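Local coordinates for cell wall binding protein cwp8 (Peptoclostridium difficile, PDB 5J6Q) that probably anchors itself non-covalently to the cell wall through three CWB2 modules, as a surface protein associated with the S-layer, at residues 504-509 against 546-551; 552-557 against 585-590. All coordinates share one frame; numbering follows the deposited sequence.

Contact 1: 504-509 against 546-551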
loop_
_atom_site.group_PDB
_atom_site.type_symbol
_atom_site.label_atom_id
_atom_site.label_comp_id
_atom_site.label_asym_id
_atom_site.label_seq_id
_atom_site.Cartn_x
_atom_site.Cartn_y
_atom_site.Cartn_z
ATOM N N LYS A 504 -24.859 8.676 -22.367
ATOM C CA LYS A 504 -26.121 8.032 -22.925
ATOM C C LYS A 504 -26.109 6.522 -22.986
ATOM O O LYS A 504 -27.163 5.904 -22.721
ATOM C CB LYS A 504 -26.454 8.614 -24.315
ATOM C CG LYS A 504 -26.828 10.099 -24.134
ATOM C CD LYS A 504 -26.843 10.928 -25.437
ATOM C CE LYS A 504 -27.981 11.969 -25.366
ATOM N NZ LYS A 504 -28.400 12.337 -26.766
ATOM N N VAL A 505 -24.932 5.862 -23.316
ATOM C CA VAL A 505 -24.902 4.390 -23.312
ATOM C C VAL A 505 -25.185 3.870 -21.876
ATOM O O VAL A 505 -25.973 2.893 -21.680
ATOM C CB VAL A 505 -23.472 3.980 -23.776
ATOM C CG1 VAL A 505 -23.205 2.447 -23.578
ATOM C CG2 VAL A 505 -23.342 4.287 -25.241
ATOM N N ILE A 506 -24.512 4.505 -20.879
ATOM C CA ILE A 506 -24.688 4.091 -19.498
ATOM C C ILE A 506 -26.174 4.301 -19.093
ATOM O O ILE A 506 -26.782 3.414 -18.470
ATOM C CB ILE A 506 -23.730 4.834 -18.517
ATOM C CG1 ILE A 506 -22.232 4.376 -18.637
ATOM C CG2 ILE A 506 -24.241 4.516 -17.098
ATOM C CD1 ILE A 506 -21.166 5.527 -18.272
ATOM N N ASN A 507 -26.793 5.446 -19.502
ATOM C CA ASN A 507 -28.194 5.687 -19.062
ATOM C C ASN A 507 -29.141 4.656 -19.671
ATOM O O ASN A 507 -30.113 4.251 -19.065
ATOM C CB ASN A 507 -28.630 7.048 -19.501
ATOM C CG ASN A 507 -30.027 7.534 -19.072
ATOM O OD1 ASN A 507 -30.414 7.549 -17.886
ATOM N ND2 ASN A 507 -30.811 8.037 -19.980
ATOM N N LYS A 508 -28.845 4.247 -20.852
ATOM C CA LYS A 508 -29.737 3.337 -21.518
ATOM C C LYS A 508 -29.597 1.887 -21.131
ATOM O O LYS A 508 -30.605 1.212 -20.969
ATOM C CB LYS A 508 -29.555 3.437 -23.028
ATOM C CG LYS A 508 -30.557 2.483 -23.735
ATOM C CD LYS A 508 -30.553 2.713 -25.343
ATOM C CE LYS A 508 -31.446 1.638 -25.940
ATOM N NZ LYS A 508 -32.461 2.230 -26.827
ATOM N N TYR A 509 -28.397 1.408 -20.929
ATOM C CA TYR A 509 -28.296 0.004 -20.695
ATOM C C TYR A 509 -27.899 -0.504 -19.337
ATOM O O TYR A 509 -27.879 -1.737 -19.235
ATOM C CB TYR A 509 -27.202 -0.516 -21.610
ATOM C CG TYR A 509 -27.550 -0.374 -23.080
ATOM C CD1 TYR A 509 -26.804 0.452 -23.911
ATOM C CD2 TYR A 509 -28.573 -1.116 -23.649
ATOM C CE1 TYR A 509 -27.055 0.527 -25.278
ATOM C CE2 TYR A 509 -28.826 -1.071 -25.025
ATOM C CZ TYR A 509 -28.060 -0.255 -25.829
ATOM O OH TYR A 509 -28.255 -0.240 -27.174
ATOM N N PRO A 546 -20.754 -1.491 -17.035
ATOM C CA PRO A 546 -20.303 -0.517 -18.052
ATOM C C PRO A 546 -18.779 -0.004 -17.838
ATOM O O PRO A 546 -18.168 -0.201 -16.795
ATOM C CB PRO A 546 -21.251 0.640 -17.811
ATOM C CG PRO A 546 -21.261 0.699 -16.276
ATOM C CD PRO A 546 -21.558 -0.831 -15.981
ATOM N N ILE A 547 -18.247 0.680 -18.861
ATOM C CA ILE A 547 -16.940 1.256 -18.773
ATOM C C ILE A 547 -17.211 2.785 -18.801
ATOM O O ILE A 547 -17.736 3.287 -19.772
ATOM C CB ILE A 547 -15.994 0.843 -19.910
ATOM C CG1 ILE A 547 -15.666 -0.648 -19.777
ATOM C CG2 ILE A 547 -14.602 1.751 -19.802
ATOM C CD1 ILE A 547 -14.767 -1.242 -20.920
ATOM N N VAL A 548 -16.956 3.473 -17.710
ATOM C CA VAL A 548 -17.105 4.924 -17.731
ATOM C C VAL A 548 -15.790 5.438 -18.457
ATOM O O VAL A 548 -14.692 5.059 -18.038
ATOM C CB VAL A 548 -17.145 5.391 -16.247
ATOM C CG1 VAL A 548 -17.011 6.959 -16.115
ATOM C CG2 VAL A 548 -18.480 4.898 -15.605
ATOM N N LEU A 549 -15.894 6.273 -19.499
ATOM C CA LEU A 549 -14.620 6.736 -20.121
ATOM C C LEU A 549 -14.301 8.144 -19.612
ATOM O O LEU A 549 -15.048 9.142 -19.835
ATOM C CB LEU A 549 -14.765 6.785 -21.628
ATOM C CG LEU A 549 -14.928 5.399 -22.265
ATOM C CD1 LEU A 549 -15.265 5.606 -23.742
ATOM C CD2 LEU A 549 -13.671 4.487 -22.063
ATOM N N THR A 550 -13.171 8.213 -18.857
ATOM C CA THR A 550 -12.761 9.520 -18.455
ATOM C C THR A 550 -11.241 9.551 -18.162
ATOM O O THR A 550 -10.686 8.531 -17.721
ATOM C CB THR A 550 -13.494 9.976 -17.173
ATOM O OG1 THR A 550 -13.342 11.415 -17.065
ATOM C CG2 THR A 550 -12.899 9.385 -15.955
ATOM N N THR A 551 -10.590 10.727 -18.405
ATOM C CA THR A 551 -9.178 10.851 -17.983
ATOM C C THR A 551 -9.102 11.816 -16.840
ATOM O O THR A 551 -8.474 11.556 -15.834
ATOM C CB THR A 551 -8.261 11.337 -19.141
ATOM O OG1 THR A 551 -8.427 10.432 -20.206
ATOM C CG2 THR A 551 -6.752 11.322 -18.717
#
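The pyrrolidine ring of Pro546 is met at its CB corner by Ile506, whose CG1 stands 3.9 Å from Pro546 CB, the two side chains lying at about a right angle. The other ring here, that of Tyr509, stays on the helix side: Lys508 CG sits 4.0 Å above the plane of the Tyr509 ring, over its centre, within the same helical turn. Ile506 is the residue of 504-509 that touches 546-551. Its chi1 of -72° sets CG1 beside the backbone N and opposite the carbonyl carbon, which sends the longer branch across to the strand. There the tip, Ile506 CD1, reaches Val548 CG2 at 3.8 Å and lies 4.1 Å from Val548 CA, so the methyl rests against the strand backbone as well as the valine branch. No hydrogen bond joins the two segments, and the 127 Å² buried between them is mostly apolar. Polar anchoring is supplied one turn earlier in the helix by Asn502, whose OD1 accepts from Leu549 N and whose ND2 donates to Ile547 O. That amide satisfies the outer side of strand 547-549, while Val548 pairs with Tyr517 and Ala519 on its inner side. A helix flanking the edge strand of a four-stranded parallel sheet, bound to it by one isoleucine and one asparagine, fits the alpha/beta, Toprim-like fold of the CWB2 domain.

Contact 2: 552-557 against 585-590. With SO4 (sulfate ion), chain B.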
loop_
_atom_site.group_PDB
_atom_site.type_symbol
_atom_site.label_atom_id
_atom_site.label_comp_id
_atom_site.label_asym_id
_atom_site.label_seq_id
_atom_site.Cartn_x
_atom_site.Cartn_y
_atom_site.Cartn_z
ATOM N N GLU A 552 -9.719 12.984 -17.004
ATOM C CA GLU A 552 -9.722 13.940 -15.946
ATOM C C GLU A 552 -11.119 13.784 -15.255
ATOM O O GLU A 552 -11.675 12.653 -15.217
ATOM C CB GLU A 552 -9.492 15.384 -16.448
ATOM C CG GLU A 552 -8.685 15.436 -17.742
ATOM C CD GLU A 552 -7.438 16.300 -17.609
ATOM O OE1 GLU A 552 -7.376 17.373 -18.255
ATOM O OE2 GLU A 552 -6.530 15.895 -16.864
ATOM N N GLU A 553 -11.669 14.844 -14.686
ATOM C CA GLU A 553 -12.985 14.671 -14.037
ATOM C C GLU A 553 -14.125 14.351 -14.998
ATOM O O GLU A 553 -14.122 14.640 -16.193
ATOM C CB GLU A 553 -13.369 15.930 -13.157
ATOM C CG GLU A 553 -13.702 17.183 -13.982
ATOM C CD GLU A 553 -14.519 18.243 -13.183
ATOM O OE1 GLU A 553 -14.949 19.251 -13.799
ATOM O OE2 GLU A 553 -14.740 18.072 -11.937
ATOM N N LEU A 554 -15.139 13.696 -14.434
ATOM C CA LEU A 554 -16.370 13.359 -15.168
ATOM C C LEU A 554 -17.082 14.510 -15.726
ATOM O O LEU A 554 -17.061 15.577 -15.150
ATOM C CB LEU A 554 -17.406 12.768 -14.216
ATOM C CG LEU A 554 -17.090 11.426 -13.610
ATOM C CD1 LEU A 554 -18.325 10.882 -12.816
ATOM C CD2 LEU A 554 -16.764 10.500 -14.658
ATOM N N SER A 555 -17.704 14.334 -16.858
ATOM C CA SER A 555 -18.588 15.397 -17.217
ATOM C C SER A 555 -19.807 15.380 -16.276
ATOM O O SER A 555 -20.080 14.357 -15.585
ATOM C CB SER A 555 -19.099 15.216 -18.649
ATOM O OG SER A 555 -20.071 14.176 -18.782
ATOM N N LYS A 556 -20.551 16.507 -16.282
ATOM C CA LYS A 556 -21.787 16.618 -15.562
ATOM C C LYS A 556 -22.752 15.588 -16.097
ATOM O O LYS A 556 -23.415 14.894 -15.269
ATOM C CB LYS A 556 -22.354 18.075 -15.710
ATOM C CG LYS A 556 -21.714 19.001 -14.682
ATOM C CD LYS A 556 -22.507 20.307 -14.491
ATOM C CE LYS A 556 -22.394 21.233 -15.689
ATOM N NZ LYS A 556 -21.124 22.014 -15.700
ATOM N N SER A 557 -22.858 15.455 -17.425
ATOM C CA SER A 557 -23.765 14.425 -18.016
ATOM C C SER A 557 -23.425 12.983 -17.462
ATOM O O SER A 557 -24.310 12.177 -17.126
ATOM C CB SER A 557 -23.664 14.469 -19.544
ATOM O OG SER A 557 -22.321 14.076 -19.854
ATOM N N GLU A 585 -12.914 9.528 -7.299
ATOM C CA GLU A 585 -13.581 9.879 -6.051
ATOM C C GLU A 585 -15.009 10.272 -6.426
ATOM O O GLU A 585 -15.942 9.775 -5.766
ATOM C CB GLU A 585 -12.851 11.023 -5.284
ATOM C CG GLU A 585 -11.504 10.539 -4.753
ATOM C CD GLU A 585 -10.694 11.656 -4.117
ATOM O OE1 GLU A 585 -10.230 11.435 -3.002
ATOM O OE2 GLU A 585 -10.505 12.738 -4.755
ATOM N N LYS A 586 -15.154 11.059 -7.489
ATOM C CA LYS A 586 -16.462 11.527 -7.980
ATOM C C LYS A 586 -17.340 10.312 -8.217
ATOM O O LYS A 586 -18.484 10.308 -7.777
ATOM C CB LYS A 586 -16.323 12.325 -9.328
ATOM C CG LYS A 586 -17.528 13.296 -9.688
ATOM C CD LYS A 586 -18.286 13.834 -8.374
ATOM C CE LYS A 586 -17.858 15.255 -7.955
ATOM N NZ LYS A 586 -18.396 15.546 -6.585
ATOM N N ILE A 587 -16.785 9.246 -8.868
ATOM C CA ILE A 587 -17.540 8.069 -9.220
ATOM C C ILE A 587 -17.987 7.357 -7.929
ATOM O O ILE A 587 -19.174 7.015 -7.775
ATOM C CB ILE A 587 -16.716 7.118 -10.179
ATOM C CG1 ILE A 587 -16.429 7.760 -11.549
ATOM C CG2 ILE A 587 -17.494 5.845 -10.405
ATOM C CD1 ILE A 587 -15.452 6.906 -12.346
ATOM N N ALA A 588 -17.032 7.129 -6.993
ATOM C CA ALA A 588 -17.327 6.501 -5.733
ATOM C C ALA A 588 -18.505 7.214 -4.944
ATOM O O ALA A 588 -19.383 6.550 -4.344
ATOM C CB ALA A 588 -16.053 6.498 -4.864
ATOM N N GLU A 589 -18.463 8.527 -4.930
ATOM C CA GLU A 589 -19.397 9.383 -4.266
ATOM C C GLU A 589 -20.818 9.147 -4.850
ATOM O O GLU A 589 -21.707 8.786 -4.081
ATOM C CB GLU A 589 -18.980 10.856 -4.430
ATOM C CG GLU A 589 -19.947 11.783 -3.735
ATOM C CD GLU A 589 -19.827 13.243 -4.127
ATOM O OE1 GLU A 589 -18.793 13.686 -4.721
ATOM O OE2 GLU A 589 -20.806 13.966 -3.846
ATOM N N LYS A 590 -21.008 9.332 -6.186
ATOM C CA LYS A 590 -22.286 9.107 -6.868
ATOM C C LYS A 590 -22.899 7.751 -6.686
ATOM O O LYS A 590 -24.141 7.655 -6.538
ATOM C CB LYS A 590 -22.104 9.367 -8.347
ATOM C CG LYS A 590 -21.648 10.812 -8.569
ATOM C CD LYS A 590 -22.842 11.789 -8.488
ATOM C CE LYS A 590 -22.613 12.760 -7.356
ATOM N NZ LYS A 590 -23.179 14.100 -7.649
HETATM S S SO4 B . -20.882 19.024 -19.039
HETATM O O1 SO4 B . -21.936 20.153 -18.873
HETATM O O2 SO4 B . -19.844 19.130 -17.898
HETATM O O3 SO4 B . -20.185 19.224 -20.351
HETATM O O4 SO4 B . -21.636 17.630 -19.136
#
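Leu554 reaches over to Lys586 and Ile587 from the loop just before helix 556-565, a helix start with Ser555 at the N-cap and a sulfate bound at the first amides. Leu554 CB is directed at helix 581-590, and chi1 of -67° keeps CG beside the backbone N and anti to the carbonyl carbon, from where CD1 faces that helix. This first methyl, Leu554 CD1, lies 3.9 Å from Ile587 CG1 and almost as near to Lys586, at 4.0 Å from its CG. The second, Leu554 CD2, sits between Ile587 and Val548, 4.2 Å from the same Ile587 CG1, which thus faces the fork of the leucine; the side chains of Leu554 and Ile587 meet nearly at a right angle. Lys586 offers only its aliphatic base. Bends at chi2 and chi3 carry its amine away from the leucine, and NZ pairs with Glu589 OE1 at 2.7 Å, one turn on, approaching from the syn side but 24° out of the carboxylate plane. This salt bridge would hold the ammonium along its own helix. At the start of helix 556-565, Gln558 OE1 accepts from Ser555 N, one half of a capping box. The sulfate, probably from the crystallisation liquor, takes two nearly straight backbone bonds there. Lys556 N gives one to sulfate O2 at 3.2 Å. Ser557 N gives the other to sulfate O4 at 3.0 Å.

How the contacts relate
Val548 joins the two contacts, whose centres lie 12 Å apart: one methyl, CG2, belongs to contact 1, while the other, CG1, packs 3.8 Å from Leu554 CD2 and 4.1 Å from Ile587 CD1. The edge strand is thus gripped by helix 498-509 and by helix 581-590, the latter both directly through Ile587 and by way of Leu554 in the following loop. Helix 556-565 serves both, since Ile506 also touches Val561 and Lys586 touches Glu559. All touching residues of contact 1 are buried; its side-chain contacts are apolar, with no hydrogen bond between the segments. Contact 2 has a similar apolar centre with charge at its margins: the Lys586-Glu589 pair on helix 581-590 and, separately, a sulfate at the start of helix 556-565.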